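Local coordinates for Mlr7391 protein (Mesorhizobium loti, PDB 3HK4), which is of unproven function but has an NTF2-like fold and is probably a SnoaL-like polyketide cyclase, at residues K27-L32 and D95-R100; G85-P90 and L99-D104. One frame throughout, in Å; residues are numbered along the deposited sequence.

Contact 1: residues K27-L32 and D95-R100; sequences KDFTEL and DQFALR
The hydroxyl OG1 of T30 is held by its own helix, through a hydrogen bond to A26 O one turn back, while the leucine of the strand packs against its flank. L99 CD2 lies 3.3 Å from T30 OG1 and 3.7 Å from T30 CG2, the two side chains sliding past each other in opposite directions. T30 OG1 stands beside the backbone N (chi1 -57°), which leaves it close enough to A26 O to bond back while still meeting the leucine methyl. Thus the polar atom is satisfied within helix 22-34 although the contact is buried.

Next to it, F29 reaches from the helix across F97. Its CD2 comes to 3.5 Å from F97 CZ, near the plane of the F97 ring. The ring planes are 68° apart and the centroids 5.5 Å, an oblique pairing. L99 CD1 sits at the edge of the F29 ring, 4.1 Å from F29 CE2. Y122 on strand 114-125 ties the aromatics together, stacking with F97 and meeting F29 edge-to-face; A41 and Y45 of helix 38-45 also touch F29. Trimming F29 to an alanine would probably cost F97 CZ and L99 CD1 their contacts with this ring and Y122 its edge-to-face partner, opening a gap between helix and sheet.

Helix 27-32 runs nearly along strand 96-100, with axes 10.4 Å apart at 22°. Such an N-terminal helix laid on a curved sheet is characteristic of the NTF2-like alpha+beta fold.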
# COMPACT_ATOMS: atom_id res chain seq x y z
N LYS A 27 26.69 -3.95 2.85
CA LYS A 27 27.22 -2.88 3.66
C LYS A 27 26.72 -1.53 3.19
O LYS A 27 26.30 -0.70 3.99
CB LYS A 27 28.73 -2.92 3.64
CG LYS A 27 29.42 -1.83 4.45
CD LYS A 27 30.95 -1.83 4.20
CE LYS A 27 31.70 -0.81 5.11
NZ LYS A 27 31.34 0.62 4.88
N ASP A 28 26.71 -1.31 1.90
CA ASP A 28 26.26 -0.00 1.40
C ASP A 28 24.77 0.18 1.73
O ASP A 28 24.38 1.18 2.29
CB ASP A 28 26.52 0.08 -0.10
CG ASP A 28 26.24 1.43 -0.68
OD1 ASP A 28 26.46 2.44 0.01
OD2 ASP A 28 25.80 1.48 -1.84
N PHE A 29 23.96 -0.80 1.36
CA PHE A 29 22.50 -0.78 1.58
C PHE A 29 22.18 -0.54 3.05
O PHE A 29 21.34 0.27 3.37
CB PHE A 29 21.93 -2.10 1.07
CG PHE A 29 20.45 -2.24 1.18
CD1 PHE A 29 19.64 -1.82 0.19
CD2 PHE A 29 19.89 -2.90 2.26
CE1 PHE A 29 18.25 -1.99 0.31
CE2 PHE A 29 18.52 -3.05 2.39
CZ PHE A 29 17.71 -2.61 1.38
N THR A 30 22.90 -1.23 3.92
CA THR A 30 22.68 -1.10 5.38
C THR A 30 23.02 0.30 5.86
O THR A 30 22.27 0.89 6.63
CB THR A 30 23.48 -2.16 6.16
OG1 THR A 30 23.08 -3.44 5.67
CG2 THR A 30 23.22 -2.05 7.69
N GLU A 31 24.14 0.83 5.40
CA GLU A 31 24.54 2.16 5.80
C GLU A 31 23.52 3.19 5.33
O GLU A 31 23.19 4.12 6.05
CB GLU A 31 25.95 2.47 5.25
CG GLU A 31 27.06 1.70 5.98
CD GLU A 31 28.46 1.88 5.37
OE1 GLU A 31 28.64 2.68 4.41
OE2 GLU A 31 29.40 1.19 5.84
N LEU A 32 23.04 3.03 4.10
CA LEU A 32 22.02 3.91 3.61
C LEU A 32 20.75 3.84 4.45
O LEU A 32 20.17 4.90 4.83
CB LEU A 32 21.75 3.60 2.10
CG LEU A 32 22.80 4.05 1.12
CD1 LEU A 32 22.54 3.40 -0.30
CD2 LEU A 32 22.84 5.54 1.01
N ASP A 95 23.99 -15.69 -1.36
CA ASP A 95 23.37 -14.60 -2.15
C ASP A 95 22.40 -13.74 -1.34
O ASP A 95 21.61 -12.99 -1.93
CB ASP A 95 22.62 -15.18 -3.40
CG ASP A 95 21.42 -16.16 -3.04
OD1 ASP A 95 21.34 -16.65 -1.92
OD2 ASP A 95 20.58 -16.51 -3.92
N GLN A 96 22.43 -13.86 -0.01
CA GLN A 96 21.51 -13.13 0.81
C GLN A 96 22.13 -12.48 2.02
O GLN A 96 23.17 -12.88 2.50
CB GLN A 96 20.43 -14.07 1.32
CG GLN A 96 19.59 -14.80 0.27
CD GLN A 96 18.56 -15.68 0.96
OE1 GLN A 96 18.83 -16.30 2.00
NE2 GLN A 96 17.40 -15.74 0.40
N PHE A 97 21.44 -11.46 2.49
CA PHE A 97 21.77 -10.82 3.75
C PHE A 97 20.50 -10.48 4.53
O PHE A 97 19.43 -10.35 3.97
CB PHE A 97 22.67 -9.61 3.59
CG PHE A 97 22.02 -8.42 2.94
CD1 PHE A 97 22.04 -8.29 1.58
CD2 PHE A 97 21.43 -7.42 3.69
CE1 PHE A 97 21.47 -7.19 0.96
CE2 PHE A 97 20.88 -6.33 3.10
CZ PHE A 97 20.91 -6.21 1.70
N ALA A 98 20.67 -10.44 5.85
CA ALA A 98 19.63 -10.17 6.80
C ALA A 98 19.99 -8.98 7.62
O ALA A 98 21.18 -8.73 7.92
CB ALA A 98 19.45 -11.43 7.77
N LEU A 99 18.95 -8.25 8.01
CA LEU A 99 19.05 -7.11 8.90
C LEU A 99 18.00 -7.26 9.99
O LEU A 99 16.96 -7.85 9.79
CB LEU A 99 18.78 -5.79 8.16
CG LEU A 99 19.75 -5.40 7.07
CD1 LEU A 99 19.25 -4.18 6.25
CD2 LEU A 99 21.08 -5.12 7.73
N ARG A 100 18.29 -6.73 11.14
CA ARG A 100 17.34 -6.76 12.24
C ARG A 100 16.99 -5.29 12.54
O ARG A 100 17.87 -4.47 12.71
CB ARG A 100 17.92 -7.49 13.44
CG ARG A 100 16.90 -7.76 14.60
CD ARG A 100 16.88 -6.62 15.56
NE ARG A 100 16.15 -6.92 16.78
CZ ARG A 100 16.60 -7.70 17.76
NH1 ARG A 100 17.79 -8.31 17.71
NH2 ARG A 100 15.83 -7.88 18.83

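Contact 2: residues G85-P90 and L99-D104; sequences GSVEGP and LRFKFD
The F101 ring, the E88 carboxylate and the R100 guanidinium are the flat groups carried by these two strands, divided over the two faces of the sheet. The strands, 80-93 and 96-107, form an antiparallel beta hairpin at one side of the NTF2-like sheet. V87 and F101 lie side by side, V87 CG1 approaching F101 CE1 obliquely at 4.0 Å; Y122 of strand 114-125 also touches F101. On the other face E88 and R100 point the same way, their planes 75° apart. Their salt bridge is long and weak, 3.5 Å from E88 OE1 to R100 NH1, and R100 NE has a salt bridge to D117 on the next strand. The arginine, bent at chi2 (-89°), is thereby shared between two carboxylates, one on either neighbouring strand.

Reciprocal backbone bonds join S86 with K102 and E88 with R100; both E88 N to R100 O and R100 N to E88 O measure 2.8 Å and lie in the carbonyl plane. V87 and F101 form the non-hydrogen-bonded pair between them.

Glycines stand at the start of segment 85-90 and just before its final P90. A CB on G85 would run into K102 O, and one on G89 into L99 CD2. G89 joins P90 through a cis peptide, and the two together stand opposite L99, after which Y91 bonds to A98, consistent with a beta bulge. L99 CD2 fits against this cis step, 3.6 Å from P90 CA, and also meets V87 CG1 at 4.1 Å.

Over the polar face one water spans the strands: it lies 2.9 Å from S86 OG and donates to R100 O at 3.3 Å.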
# COMPACT_ATOMS: atom_id res chain seq x y z
N GLY A 85 14.95 4.19 16.73
CA GLY A 85 15.31 2.78 16.56
C GLY A 85 16.68 2.51 15.94
O GLY A 85 17.50 3.44 15.76
N SER A 86 16.92 1.24 15.59
CA SER A 86 18.21 0.82 15.06
C SER A 86 18.13 -0.25 13.98
O SER A 86 17.14 -0.94 13.85
CB SER A 86 19.08 0.31 16.21
OG SER A 86 18.58 -0.88 16.80
N VAL A 87 19.19 -0.36 13.19
CA VAL A 87 19.31 -1.38 12.18
C VAL A 87 20.56 -2.14 12.54
O VAL A 87 21.59 -1.51 12.75
CB VAL A 87 19.53 -0.77 10.81
CG1 VAL A 87 19.61 -1.88 9.73
CG2 VAL A 87 18.43 0.19 10.50
N GLU A 88 20.46 -3.46 12.69
CA GLU A 88 21.59 -4.29 13.01
C GLU A 88 21.88 -5.19 11.84
O GLU A 88 20.97 -5.78 11.25
CB GLU A 88 21.31 -5.19 14.22
CG GLU A 88 21.43 -4.52 15.59
CD GLU A 88 20.94 -5.42 16.72
OE1 GLU A 88 20.62 -6.61 16.47
OE2 GLU A 88 20.87 -4.91 17.85
N GLY A 89 23.16 -5.33 11.52
CA GLY A 89 23.60 -6.17 10.44
C GLY A 89 24.57 -5.36 9.61
O GLY A 89 25.03 -4.32 10.04
N PRO A 90 24.83 -5.80 8.40
CA PRO A 90 24.20 -6.96 7.72
C PRO A 90 24.78 -8.28 8.17
O PRO A 90 25.93 -8.34 8.51
CB PRO A 90 24.59 -6.76 6.26
CG PRO A 90 25.92 -5.98 6.31
CD PRO A 90 25.85 -5.12 7.56
N LEU A 99 18.95 -8.25 8.01
CA LEU A 99 19.05 -7.11 8.90
C LEU A 99 18.00 -7.26 9.99
O LEU A 99 16.96 -7.85 9.79
CB LEU A 99 18.78 -5.79 8.16
CG LEU A 99 19.75 -5.40 7.07
CD1 LEU A 99 19.25 -4.18 6.25
CD2 LEU A 99 21.08 -5.12 7.73
N ARG A 100 18.29 -6.73 11.14
CA ARG A 100 17.34 -6.76 12.24
C ARG A 100 16.99 -5.29 12.54
O ARG A 100 17.87 -4.47 12.71
CB ARG A 100 17.92 -7.49 13.44
CG ARG A 100 16.90 -7.76 14.60
CD ARG A 100 16.88 -6.62 15.56
NE ARG A 100 16.15 -6.92 16.78
CZ ARG A 100 16.60 -7.70 17.76
NH1 ARG A 100 17.79 -8.31 17.71
NH2 ARG A 100 15.83 -7.88 18.83
N PHE A 101 15.69 -5.00 12.53
CA PHE A 101 15.12 -3.68 12.70
C PHE A 101 14.38 -3.68 14.00
O PHE A 101 13.58 -4.57 14.22
CB PHE A 101 14.12 -3.40 11.62
CG PHE A 101 14.70 -3.46 10.22
CD1 PHE A 101 15.37 -2.37 9.70
CD2 PHE A 101 14.51 -4.57 9.43
CE1 PHE A 101 15.87 -2.39 8.42
CE2 PHE A 101 15.01 -4.62 8.16
CZ PHE A 101 15.69 -3.52 7.63
N LYS A 102 14.69 -2.73 14.87
CA LYS A 102 13.99 -2.53 16.16
C LYS A 102 13.73 -1.02 16.25
O LYS A 102 14.66 -0.22 16.35
CB LYS A 102 14.76 -3.05 17.38
CG LYS A 102 13.84 -3.28 18.59
CD LYS A 102 14.56 -3.52 19.94
CE LYS A 102 15.10 -4.93 20.11
NZ LYS A 102 15.65 -5.14 21.53
N PHE A 103 12.47 -0.63 16.16
CA PHE A 103 12.09 0.79 16.18
C PHE A 103 10.71 1.01 16.79
O PHE A 103 9.84 0.15 16.69
CB PHE A 103 12.10 1.37 14.76
CG PHE A 103 11.20 0.62 13.80
CD1 PHE A 103 11.66 -0.51 13.11
CD2 PHE A 103 9.90 1.05 13.57
CE1 PHE A 103 10.82 -1.21 12.20
CE2 PHE A 103 9.05 0.35 12.66
CZ PHE A 103 9.53 -0.78 11.97
N ASP A 104 10.54 2.16 17.45
CA ASP A 104 9.24 2.56 17.96
C ASP A 104 8.58 3.32 16.84
O ASP A 104 9.22 4.08 16.12
CB ASP A 104 9.32 3.43 19.23
CG ASP A 104 9.63 2.62 20.49
OD1 ASP A 104 9.87 1.40 20.43
OD2 ASP A 104 9.64 3.21 21.58
O HOH W 1 17.98 -3.54 15.83

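How the contacts relate
Contact 1 belongs to the core and contact 2 largely to the surface, yet both use strand 96-107 and share L99 and R100. Contact 1 lays helix 22-34 on the sheet through apolar and aromatic side chains; contact 2 joins neighbouring strands chiefly through backbone hydrogen bonds, with charged groups on one face. L99 serves in both, meeting the helix as well as the cis G89-P90 step. The two also touch directly: T30 OG1 is 3.7 Å from P90 CB, and F97 CD2 is 4.1 Å from that same P90 CB. The irregular G89-P90 step of strand 80-93 therefore packs against the helix, whereas E88 and R100 face away from it.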